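Local atomic coordinates of KLLA0B12012p (Kluyveromyces lactis, PDB entry 6Y3P), a protein that probably binds ATP through its C-terminal ATP-grasp domain, the part described here, and is a direct partner of the mRNA decapping enzyme Dcp2. Residues 59-62 against 63-66; 164-167 against 168-172; 291-294 against 295-299. All blocks are in the same frame, centred on the assembly; numbering follows the deposited sequence.

Each of the three contacts is local to one helix and the residues beside it, a different helix each time, in the C-terminal, tubulin-tyrosine-ligase-like domain of Pby1; they follow one another along the chain without overlap. Contact 1 is in the short helix 60-65, the crossover between strands 48-52 and 69-71 of the parallel sheet. Contact 2 lies in the later part of helix 160-171, packed on the five-stranded antiparallel sheet, and contact 3 in the long helix 290-313, beside the six-stranded one. Their centres are about 51 Å (1 and 2), 39 Å (1 and 3) and 42 Å (2 and 3) apart. They thus sample three different sheets of one ATP-grasp fold, contacts 1 and 3 on opposite sides of the chain's centre.

Contact 1 of 3, residues 59-62 against 63-66; sequences DMDQ and LMSN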
ATOM      1  N   ASP A  59     -14.002   7.994  15.885  1.00 62.49           N
ATOM      2  CA  ASP A  59     -13.989   7.650  17.300  1.00 62.49           C
ATOM      3  C   ASP A  59     -13.725   6.166  17.474  1.00 67.83           C
ATOM      4  O   ASP A  59     -14.650   5.348  17.408  1.00 66.17           O
ATOM      5  CB  ASP A  59     -15.287   8.080  17.994  1.00 65.02           C
ATOM      6  CG  ASP A  59     -15.217   8.078  19.523  1.00 74.96           C
ATOM      7  OD1 ASP A  59     -14.176   7.631  20.082  1.00 74.08           O
ATOM      8  OD2 ASP A  59     -16.181   8.549  20.158  1.00 79.23           O
ATOM      9  N   MET A  60     -12.450   5.831  17.734  1.00 67.15           N
ATOM     10  CA  MET A  60     -11.982   4.454  17.874  1.00 67.78           C
ATOM     11  C   MET A  60     -12.539   3.752  19.115  1.00 74.10           C
ATOM     12  O   MET A  60     -12.748   2.535  19.068  1.00 75.05           O
ATOM     13  CB  MET A  60     -10.444   4.363  17.794  1.00 69.83           C
ATOM     14  CG  MET A  60      -9.863   4.857  16.458  1.00 72.38           C
ATOM     15  SD  MET A  60     -10.387   3.873  15.036  1.00 76.23           S
ATOM     16  CE  MET A  60     -10.771   5.130  13.901  1.00 72.40           C
ATOM     17  N   ASP A  61     -12.844   4.504  20.183  1.00 71.27           N
ATOM     18  CA  ASP A  61     -13.442   3.940  21.402  1.00 71.83           C
ATOM     19  C   ASP A  61     -14.907   3.530  21.174  1.00 72.21           C
ATOM     20  O   ASP A  61     -15.335   2.498  21.683  1.00 71.74           O
ATOM     21  CB  ASP A  61     -13.295   4.898  22.606  1.00 75.62           C
ATOM     22  CG  ASP A  61     -11.847   5.154  23.007  1.00 94.99           C
ATOM     23  OD1 ASP A  61     -11.341   6.261  22.728  1.00 98.75           O
ATOM     24  OD2 ASP A  61     -11.213   4.232  23.579  1.00 99.14           O
ATOM     25  N   GLN A  62     -15.662   4.328  20.397  1.00 67.11           N
ATOM     26  CA  GLN A  62     -17.064   4.060  20.045  1.00 66.95           C
ATOM     27  C   GLN A  62     -17.197   2.967  18.963  1.00 69.59           C
ATOM     28  O   GLN A  62     -18.279   2.419  18.767  1.00 68.37           O
ATOM     29  CB  GLN A  62     -17.764   5.354  19.608  1.00 68.31           C
ATOM     30  CG  GLN A  62     -18.408   6.089  20.749  1.00 82.19           C
ATOM     31  CD  GLN A  62     -19.903   6.011  20.682  1.00106.11           C
ATOM     32  OE1 GLN A  62     -20.508   4.971  20.937  1.00101.89           O
ATOM     33  NE2 GLN A  62     -20.535   7.132  20.385  1.00104.62           N
ATOM     34  N   LEU A  63     -16.094   2.668  18.262  1.00 65.67           N
ATOM     35  CA  LEU A  63     -16.043   1.648  17.221  1.00 65.50           C
ATOM     36  C   LEU A  63     -15.847   0.275  17.858  1.00 72.70           C
ATOM     37  O   LEU A  63     -16.403  -0.716  17.375  1.00 71.35           O
ATOM     38  CB  LEU A  63     -14.906   1.979  16.221  1.00 64.24           C
ATOM     39  CG  LEU A  63     -14.656   1.046  15.035  1.00 67.62           C
ATOM     40  CD1 LEU A  63     -15.826   1.049  14.044  1.00 66.67           C
ATOM     41  CD2 LEU A  63     -13.395   1.453  14.317  1.00 69.94           C
ATOM     42  N   MET A  64     -15.040   0.214  18.930  1.00 72.97           N
ATOM     43  CA  MET A  64     -14.771  -1.045  19.620  1.00 74.70           C
ATOM     44  C   MET A  64     -15.774  -1.356  20.729  1.00 77.94           C
ATOM     45  O   MET A  64     -15.805  -2.491  21.200  1.00 78.42           O
ATOM     46  CB  MET A  64     -13.329  -1.116  20.134  1.00 77.86           C
ATOM     47  CG  MET A  64     -12.971  -0.024  21.092  1.00 83.65           C
ATOM     48  SD  MET A  64     -11.305  -0.279  21.698  1.00 89.46           S
ATOM     49  CE  MET A  64     -10.764   1.407  21.871  1.00 86.35           C
ATOM     50  N   SER A  65     -16.607  -0.377  21.110  1.00 73.91           N
ATOM     51  CA  SER A  65     -17.589  -0.526  22.189  1.00 75.18           C
ATOM     52  C   SER A  65     -19.055  -0.454  21.743  1.00 79.60           C
ATOM     53  O   SER A  65     -19.936  -0.981  22.446  1.00 81.07           O
ATOM     54  CB  SER A  65     -17.336   0.510  23.282  1.00 78.75           C
ATOM     55  OG  SER A  65     -17.701   1.825  22.894  1.00 83.93           O
ATOM     56  N   ASN A  66     -19.326   0.261  20.626  1.00 72.38           N
ATOM     57  CA  ASN A  66     -20.684   0.419  20.119  1.00 70.70           C
ATOM     58  C   ASN A  66     -20.825  -0.214  18.761  1.00 72.70           C
ATOM     59  O   ASN A  66     -20.132   0.160  17.804  1.00 71.91           O
ATOM     60  CB  ASN A  66     -21.131   1.884  20.123  1.00 65.81           C
ATOM     61  CG  ASN A  66     -22.619   2.111  19.970  1.00 73.76           C
ATOM     62  OD1 ASN A  66     -23.392   1.230  19.581  1.00 67.84           O
ATOM     63  ND2 ASN A  66     -23.056   3.317  20.264  1.00 63.96           N
TER
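Gln-62 and Asn-66, one helical turn apart, run alongside each other in the same direction and join their amides. Asn-66 ND2 gives a fairly straight bond to Gln-62 OE1 at 3.1 Å. The acceptor lies in the amide plane of Asn-66, and the two amides are turned 31° apart. Gln-62 gets there by a kink at chi2 (-109°), which bends OE1 back over Asn-66 CB. Asn-66 is held further, ND2 also reaching Ile-45 O and OD1 accepting from Leu-68 N; bonds at both ends of the amide probably fix its orientation. Asn-66 N also bonds Gln-62 O. This short, loosely bonded helix is the crossover of a beta-alpha-beta unit, between strands 48-52 and 69-71. Asp-59 is its N-cap, with a weak capping bond from Asp-61 N to OD1. Ser-65 OG, placed between its own N and carbonyl carbon (chi1 73°), turns back to bond Asp-61 O at 2.7 Å, beside a weak bond from Ser-65 N to the same oxygen. On another side Met-60 SD lies 3.9 Å from Leu-63 CD2, the two side chains side by side and pointing the same way, and the buried Leu-63 continues onto Tyr-69 and Ala-71 of strand 69-71.

Contact 2 of 3, residues 164-167 against 168-172; sequences QAIF and DSFEE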
ATOM      1  N   GLN A 164      30.272  -3.546   2.711  1.00 49.51           N
ATOM      2  CA  GLN A 164      31.455  -3.272   3.529  1.00 50.81           C
ATOM      3  C   GLN A 164      32.300  -2.135   2.927  1.00 55.74           C
ATOM      4  O   GLN A 164      32.775  -1.282   3.664  1.00 54.45           O
ATOM      5  CB  GLN A 164      32.284  -4.566   3.729  1.00 52.94           C
ATOM      6  CG  GLN A 164      33.561  -4.404   4.605  1.00 60.02           C
ATOM      7  CD  GLN A 164      33.252  -3.989   6.026  1.00 68.80           C
ATOM      8  OE1 GLN A 164      32.723  -4.757   6.831  1.00 67.23           O
ATOM      9  NE2 GLN A 164      33.558  -2.757   6.359  1.00 56.20           N
ATOM     10  N   ALA A 165      32.475  -2.134   1.587  1.00 54.17           N
ATOM     11  CA  ALA A 165      33.225  -1.124   0.836  1.00 54.02           C
ATOM     12  C   ALA A 165      32.485   0.220   0.869  1.00 56.69           C
ATOM     13  O   ALA A 165      33.128   1.263   0.961  1.00 58.02           O
ATOM     14  CB  ALA A 165      33.419  -1.588  -0.603  1.00 54.28           C
ATOM     15  N   ILE A 166      31.137   0.192   0.829  1.00 51.38           N
ATOM     16  CA  ILE A 166      30.320   1.401   0.907  1.00 50.77           C
ATOM     17  C   ILE A 166      30.577   2.077   2.270  1.00 58.09           C
ATOM     18  O   ILE A 166      30.931   3.264   2.305  1.00 58.23           O
ATOM     19  CB  ILE A 166      28.817   1.102   0.677  1.00 52.38           C
ATOM     20  CG1 ILE A 166      28.537   0.655  -0.784  1.00 50.88           C
ATOM     21  CG2 ILE A 166      27.943   2.321   1.055  1.00 53.25           C
ATOM     22  CD1 ILE A 166      27.133   0.090  -0.998  1.00 47.39           C
ATOM     23  N   PHE A 167      30.447   1.294   3.380  1.00 55.14           N
ATOM     24  CA  PHE A 167      30.663   1.772   4.753  1.00 56.29           C
ATOM     25  C   PHE A 167      32.070   2.283   5.002  1.00 63.23           C
ATOM     26  O   PHE A 167      32.219   3.285   5.692  1.00 65.21           O
ATOM     27  CB  PHE A 167      30.263   0.713   5.801  1.00 58.13           C
ATOM     28  CG  PHE A 167      28.806   0.827   6.187  1.00 57.81           C
ATOM     29  CD1 PHE A 167      28.397   1.738   7.145  1.00 60.72           C
ATOM     30  CD2 PHE A 167      27.834   0.090   5.520  1.00 58.09           C
ATOM     31  CE1 PHE A 167      27.045   1.889   7.448  1.00 61.71           C
ATOM     32  CE2 PHE A 167      26.485   0.210   5.856  1.00 59.80           C
ATOM     33  CZ  PHE A 167      26.093   1.125   6.796  1.00 58.72           C
ATOM     34  N   ASP A 168      33.091   1.603   4.450  1.00 60.43           N
ATOM     35  CA  ASP A 168      34.498   1.985   4.546  1.00 62.46           C
ATOM     36  C   ASP A 168      34.721   3.354   3.889  1.00 68.60           C
ATOM     37  O   ASP A 168      35.442   4.190   4.435  1.00 69.22           O
ATOM     38  CB  ASP A 168      35.376   0.937   3.826  1.00 64.70           C
ATOM     39  CG  ASP A 168      35.632  -0.369   4.560  1.00 72.59           C
ATOM     40  OD1 ASP A 168      35.142  -0.522   5.694  1.00 73.20           O
ATOM     41  OD2 ASP A 168      36.307  -1.243   3.988  1.00 78.61           O
ATOM     42  N   SER A 169      34.090   3.572   2.709  1.00 65.63           N
ATOM     43  CA  SER A 169      34.185   4.819   1.953  1.00 65.90           C
ATOM     44  C   SER A 169      33.470   5.995   2.638  1.00 72.46           C
ATOM     45  O   SER A 169      33.777   7.144   2.315  1.00 74.21           O
ATOM     46  CB  SER A 169      33.711   4.629   0.513  1.00 66.86           C
ATOM     47  OG  SER A 169      32.299   4.631   0.387  1.00 70.54           O
ATOM     48  N   PHE A 170      32.536   5.718   3.580  1.00 68.37           N
ATOM     49  CA  PHE A 170      31.820   6.751   4.337  1.00 68.79           C
ATOM     50  C   PHE A 170      32.754   7.351   5.389  1.00 77.31           C
ATOM     51  O   PHE A 170      32.700   8.559   5.630  1.00 77.07           O
ATOM     52  CB  PHE A 170      30.550   6.187   5.016  1.00 69.62           C
ATOM     53  CG  PHE A 170      29.350   5.861   4.142  1.00 69.34           C
ATOM     54  CD1 PHE A 170      29.161   6.497   2.911  1.00 71.75           C
ATOM     55  CD2 PHE A 170      28.389   4.949   4.565  1.00 69.89           C
ATOM     56  CE1 PHE A 170      28.054   6.194   2.109  1.00 70.96           C
ATOM     57  CE2 PHE A 170      27.277   4.651   3.767  1.00 71.22           C
ATOM     58  CZ  PHE A 170      27.108   5.291   2.554  1.00 69.10           C
ATOM     59  N   GLU A 171      33.631   6.498   5.980  1.00 77.07           N
ATOM     60  CA  GLU A 171      34.636   6.828   6.998  1.00 79.83           C
ATOM     61  C   GLU A 171      35.757   7.718   6.456  1.00 86.45           C
ATOM     62  O   GLU A 171      36.378   8.453   7.228  1.00 87.78           O
ATOM     63  CB  GLU A 171      35.275   5.541   7.578  1.00 82.28           C
ATOM     64  CG  GLU A 171      34.329   4.596   8.312  1.00 93.63           C
ATOM     65  CD  GLU A 171      33.652   5.125   9.560  1.00106.89           C
ATOM     66  OE1 GLU A 171      34.283   5.918  10.295  1.00101.24           O
ATOM     67  OE2 GLU A 171      32.488   4.736   9.809  1.00 95.23           O
ATOM     68  N   GLU A 172      36.059   7.604   5.148  1.00 83.48           N
ATOM     69  CA  GLU A 172      37.137   8.357   4.509  1.00119.21           C
ATOM     70  C   GLU A 172      36.630   9.103   3.290  1.00148.91           C
ATOM     71  O   GLU A 172      35.842  10.033   3.438  1.00111.99           O
ATOM     72  CB  GLU A 172      38.296   7.421   4.139  1.00121.24           C
ATOM     73  CG  GLU A 172      39.093   6.935   5.342  1.00132.78           C
ATOM     74  CD  GLU A 172      39.818   5.609   5.206  1.00149.33           C
ATOM     75  OE1 GLU A 172      39.799   5.015   4.103  1.00143.67           O
ATOM     76  OE2 GLU A 172      40.408   5.159   6.216  1.00137.34           O
TER
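Phe-170 turns an edge of its ring to the face of Phe-167, three residues back. This is a T-shaped pair, with centroids 5.6 Å apart and planes at 76°; CD2 of Phe-170 is the atom over the Phe-167 face, 4.1 Å from CD1. The far end of the same ring meets Ile-166, whose CG2 comes to 3.4 Å from Phe-170 CZ, a tight apolar contact between chains that point the same way. With chi1 of -68° Ile-166 sends CG1 beside its backbone N and CG2 beside its carbonyl carbon, on the side of Phe-170. One face of the Phe-170 ring also lies over Ile-166 O, offset toward the rim. These three side chains form the apolar side of helix 160-171, which packs on the five-stranded antiparallel sheet of the ATP-grasp fold: all three touch Leu-143 of strand 140-145, and Phe-167 makes a second edge-to-face pair with Phe-195 of strand 194-200. Gln-164, bent at chi2 (63°), brings NE2 to Asp-168 OD1 at 2.8 Å; the oxygen lies in the amide plane of Gln-164 but is met from above the carboxylate plane, and NE2 is bonded to Ala-117 O as well. Ser-169 OG bonds Ile-166 O at 2.7 Å and is also hydrogen-bonded to Arg-155 NH1. Phe-170 N bonds Phe-167 O at 3.2 Å, an i to i-3 bond, while the i to i-4 bond from Phe-170 N to Ile-166 O is weak.

Contact 3 of 3, residues 291-294 against 295-299; sequences HRRE and EIRTQ. With SO4 (sulfate ion), chain D.
Glu-294 and Arg-297 form a salt bridge across one turn of helix 290-313: NH1 of Arg-297 bonds Glu-294 OE1 at 3.0 Å. The oxygen lies at the guanidinium edge, in its plane, but is itself approached from above the carboxylate plane, the carboxylate and guanidinium planes being 50° apart. Glu-294 folds at chi2 (45°) to bring OE1 across. Arg-293 O lies over one face of the same guanidinium. A second bridge, Arg-292 NH1 to Glu-295 OE1 at 3.0 Å, meets the oxygen nearly end-on, although OE1 sits somewhat out of the Arg-292 guanidinium plane. Here the planes are almost perpendicular, and the chain of Glu-295, extended beyond CG, crosses that of Arg-292, which is bent at chi2. The other oxygen, OE2, comes to the edge of the His-291 ring, 3.7 Å from CD2. Glu-294 O accepts both Thr-298 N and Thr-298 OG1, each at 2.9 Å. Arg-293 NH1 bonds O3 of a sulfate ion at 2.8 Å.

Beyond this shell, Asp-283 positions two of the arginines: its OD1 bridges Arg-297 NH2 and Arg-293 NH1, a shared anion that would offset their like charges. Arg-293 NE bonds Ile-288 O; Lys-286 NZ holds the same sulfate, which probably came from the crystallisation liquor. At the far end of the segment, Gln-299 NE2 bonds Tyr-339 O and OE1 accepts from Val-341 N at the start of strand 341-347, while Arg-297 packs on Asp-233 and Met-235 of strand 228-239, so the helix lies against the six-stranded antiparallel sheet.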
ATOM      1  N   HIS A 291      -2.720  -9.257 -22.296  1.00 46.40           N
ATOM      2  CA  HIS A 291      -2.535 -10.466 -21.492  1.00 47.25           C
ATOM      3  C   HIS A 291      -1.523 -10.227 -20.364  1.00 49.18           C
ATOM      4  O   HIS A 291      -1.623 -10.867 -19.322  1.00 49.41           O
ATOM      5  CB  HIS A 291      -2.161 -11.678 -22.354  1.00 49.70           C
ATOM      6  CG  HIS A 291      -0.753 -11.645 -22.859  1.00 54.34           C
ATOM      7  ND1 HIS A 291      -0.429 -11.062 -24.081  1.00 57.32           N
ATOM      8  CD2 HIS A 291       0.376 -12.122 -22.294  1.00 56.41           C
ATOM      9  CE1 HIS A 291       0.880 -11.202 -24.209  1.00 56.36           C
ATOM     10  NE2 HIS A 291       1.407 -11.814 -23.152  1.00 56.30           N
ATOM     11  N   ARG A 292      -0.558  -9.303 -20.571  1.00 43.35           N
ATOM     12  CA  ARG A 292       0.408  -8.935 -19.545  1.00 41.51           C
ATOM     13  C   ARG A 292      -0.280  -8.061 -18.503  1.00 43.71           C
ATOM     14  O   ARG A 292      -0.044  -8.242 -17.319  1.00 41.80           O
ATOM     15  CB  ARG A 292       1.625  -8.234 -20.141  1.00 41.22           C
ATOM     16  CG  ARG A 292       2.503  -9.131 -20.998  1.00 42.09           C
ATOM     17  CD  ARG A 292       2.929 -10.422 -20.315  1.00 42.48           C
ATOM     18  NE  ARG A 292       4.214 -10.849 -20.858  1.00 40.74           N
ATOM     19  CZ  ARG A 292       5.079 -11.642 -20.243  1.00 44.54           C
ATOM     20  NH1 ARG A 292       4.789 -12.159 -19.062  1.00 37.26           N
ATOM     21  NH2 ARG A 292       6.254 -11.903 -20.796  1.00 41.16           N
ATOM     22  N   ARG A 293      -1.190  -7.174 -18.935  1.00 41.65           N
ATOM     23  CA  ARG A 293      -1.990  -6.362 -18.011  1.00 42.53           C
ATOM     24  C   ARG A 293      -2.861  -7.269 -17.116  1.00 49.44           C
ATOM     25  O   ARG A 293      -2.950  -7.024 -15.916  1.00 49.66           O
ATOM     26  CB  ARG A 293      -2.866  -5.359 -18.780  1.00 42.56           C
ATOM     27  CG  ARG A 293      -2.132  -4.068 -19.078  1.00 42.17           C
ATOM     28  CD  ARG A 293      -3.004  -3.077 -19.783  1.00 44.43           C
ATOM     29  NE  ARG A 293      -2.767  -3.190 -21.217  1.00 49.70           N
ATOM     30  CZ  ARG A 293      -3.705  -3.406 -22.120  1.00 47.36           C
ATOM     31  NH1 ARG A 293      -4.976  -3.500 -21.757  1.00 36.26           N
ATOM     32  NH2 ARG A 293      -3.385  -3.541 -23.389  1.00 42.26           N
ATOM     33  N   GLU A 294      -3.432  -8.354 -17.693  1.00 48.12           N
ATOM     34  CA  GLU A 294      -4.266  -9.314 -16.970  1.00 48.45           C
ATOM     35  C   GLU A 294      -3.474 -10.154 -15.966  1.00 51.42           C
ATOM     36  O   GLU A 294      -3.960 -10.384 -14.859  1.00 53.01           O
ATOM     37  CB  GLU A 294      -5.073 -10.190 -17.940  1.00 50.36           C
ATOM     38  CG  GLU A 294      -6.440 -10.597 -17.393  1.00 70.39           C
ATOM     39  CD  GLU A 294      -7.294  -9.532 -16.711  1.00 92.39           C
ATOM     40  OE1 GLU A 294      -7.683  -8.546 -17.384  1.00 72.49           O
ATOM     41  OE2 GLU A 294      -7.597  -9.704 -15.505  1.00 80.41           O
ATOM     42  N   GLU A 295      -2.243 -10.543 -16.327  1.00 46.15           N
ATOM     43  CA  GLU A 295      -1.311 -11.298 -15.489  1.00 45.73           C
ATOM     44  C   GLU A 295      -0.882 -10.418 -14.303  1.00 50.51           C
ATOM     45  O   GLU A 295      -0.725 -10.928 -13.188  1.00 52.27           O
ATOM     46  CB  GLU A 295      -0.073 -11.696 -16.305  1.00 47.28           C
ATOM     47  CG  GLU A 295      -0.212 -12.973 -17.113  1.00 59.67           C
ATOM     48  CD  GLU A 295       0.835 -13.205 -18.193  1.00 80.15           C
ATOM     49  OE1 GLU A 295       1.943 -12.626 -18.096  1.00 60.13           O
ATOM     50  OE2 GLU A 295       0.549 -13.985 -19.134  1.00 77.30           O
ATOM     51  N   ILE A 296      -0.707  -9.090 -14.537  1.00 43.16           N
ATOM     52  CA  ILE A 296      -0.361  -8.154 -13.472  1.00 41.44           C
ATOM     53  C   ILE A 296      -1.569  -8.057 -12.479  1.00 44.88           C
ATOM     54  O   ILE A 296      -1.384  -7.976 -11.258  1.00 42.93           O
ATOM     55  CB  ILE A 296       0.072  -6.791 -14.095  1.00 43.11           C
ATOM     56  CG1 ILE A 296       1.520  -6.881 -14.635  1.00 42.75           C
ATOM     57  CG2 ILE A 296      -0.071  -5.617 -13.113  1.00 40.34           C
ATOM     58  CD1 ILE A 296       1.957  -5.687 -15.699  1.00 41.85           C
ATOM     59  N   ARG A 297      -2.795  -8.096 -13.016  1.00 42.52           N
ATOM     60  CA  ARG A 297      -3.998  -8.027 -12.187  1.00 43.15           C
ATOM     61  C   ARG A 297      -4.118  -9.317 -11.359  1.00 47.73           C
ATOM     62  O   ARG A 297      -4.371  -9.254 -10.168  1.00 48.42           O
ATOM     63  CB  ARG A 297      -5.235  -7.842 -13.071  1.00 43.12           C
ATOM     64  CG  ARG A 297      -5.854  -6.467 -12.971  1.00 52.35           C
ATOM     65  CD  ARG A 297      -6.791  -6.212 -14.127  1.00 62.33           C
ATOM     66  NE  ARG A 297      -6.373  -4.986 -14.795  1.00 76.05           N
ATOM     67  CZ  ARG A 297      -6.218  -4.848 -16.107  1.00 77.49           C
ATOM     68  NH1 ARG A 297      -6.491  -5.860 -16.928  1.00 51.31           N
ATOM     69  NH2 ARG A 297      -5.802  -3.694 -16.611  1.00 60.68           N
ATOM     70  N   THR A 298      -3.904 -10.472 -11.996  1.00 45.03           N
ATOM     71  CA  THR A 298      -3.936 -11.793 -11.362  1.00 44.85           C
ATOM     72  C   THR A 298      -2.934 -11.827 -10.207  1.00 47.06           C
ATOM     73  O   THR A 298      -3.353 -12.085  -9.081  1.00 46.96           O
ATOM     74  CB  THR A 298      -3.778 -12.850 -12.439  1.00 46.41           C
ATOM     75  OG1 THR A 298      -4.897 -12.661 -13.310  1.00 46.37           O
ATOM     76  CG2 THR A 298      -3.774 -14.293 -11.883  1.00 42.03           C
ATOM     77  N   GLN A 299      -1.660 -11.451 -10.459  1.00 43.35           N
ATOM     78  CA  GLN A 299      -0.625 -11.334  -9.402  1.00 43.33           C
ATOM     79  C   GLN A 299      -1.047 -10.404  -8.278  1.00 46.16           C
ATOM     80  O   GLN A 299      -0.829 -10.731  -7.110  1.00 47.79           O
ATOM     81  CB  GLN A 299       0.698 -10.793  -9.953  1.00 44.47           C
ATOM     82  CG  GLN A 299       1.382 -11.668 -10.983  1.00 46.31           C
ATOM     83  CD  GLN A 299       2.572 -10.939 -11.547  1.00 54.57           C
ATOM     84  OE1 GLN A 299       3.589 -10.751 -10.862  1.00 42.88           O
ATOM     85  NE2 GLN A 299       2.459 -10.491 -12.806  1.00 44.36           N
TER
HETATM   86  S   SO4 D 803      -7.140  -3.271 -25.184  1.00102.91           S
HETATM   87  O1  SO4 D 803      -6.043  -4.003 -25.822  1.00104.57           O
HETATM   88  O2  SO4 D 803      -8.403  -3.981 -25.413  1.00102.23           O
HETATM   89  O3  SO4 D 803      -6.889  -3.191 -23.746  1.00102.96           O
HETATM   90  O4  SO4 D 803      -7.217  -1.918 -25.752  1.00102.15           O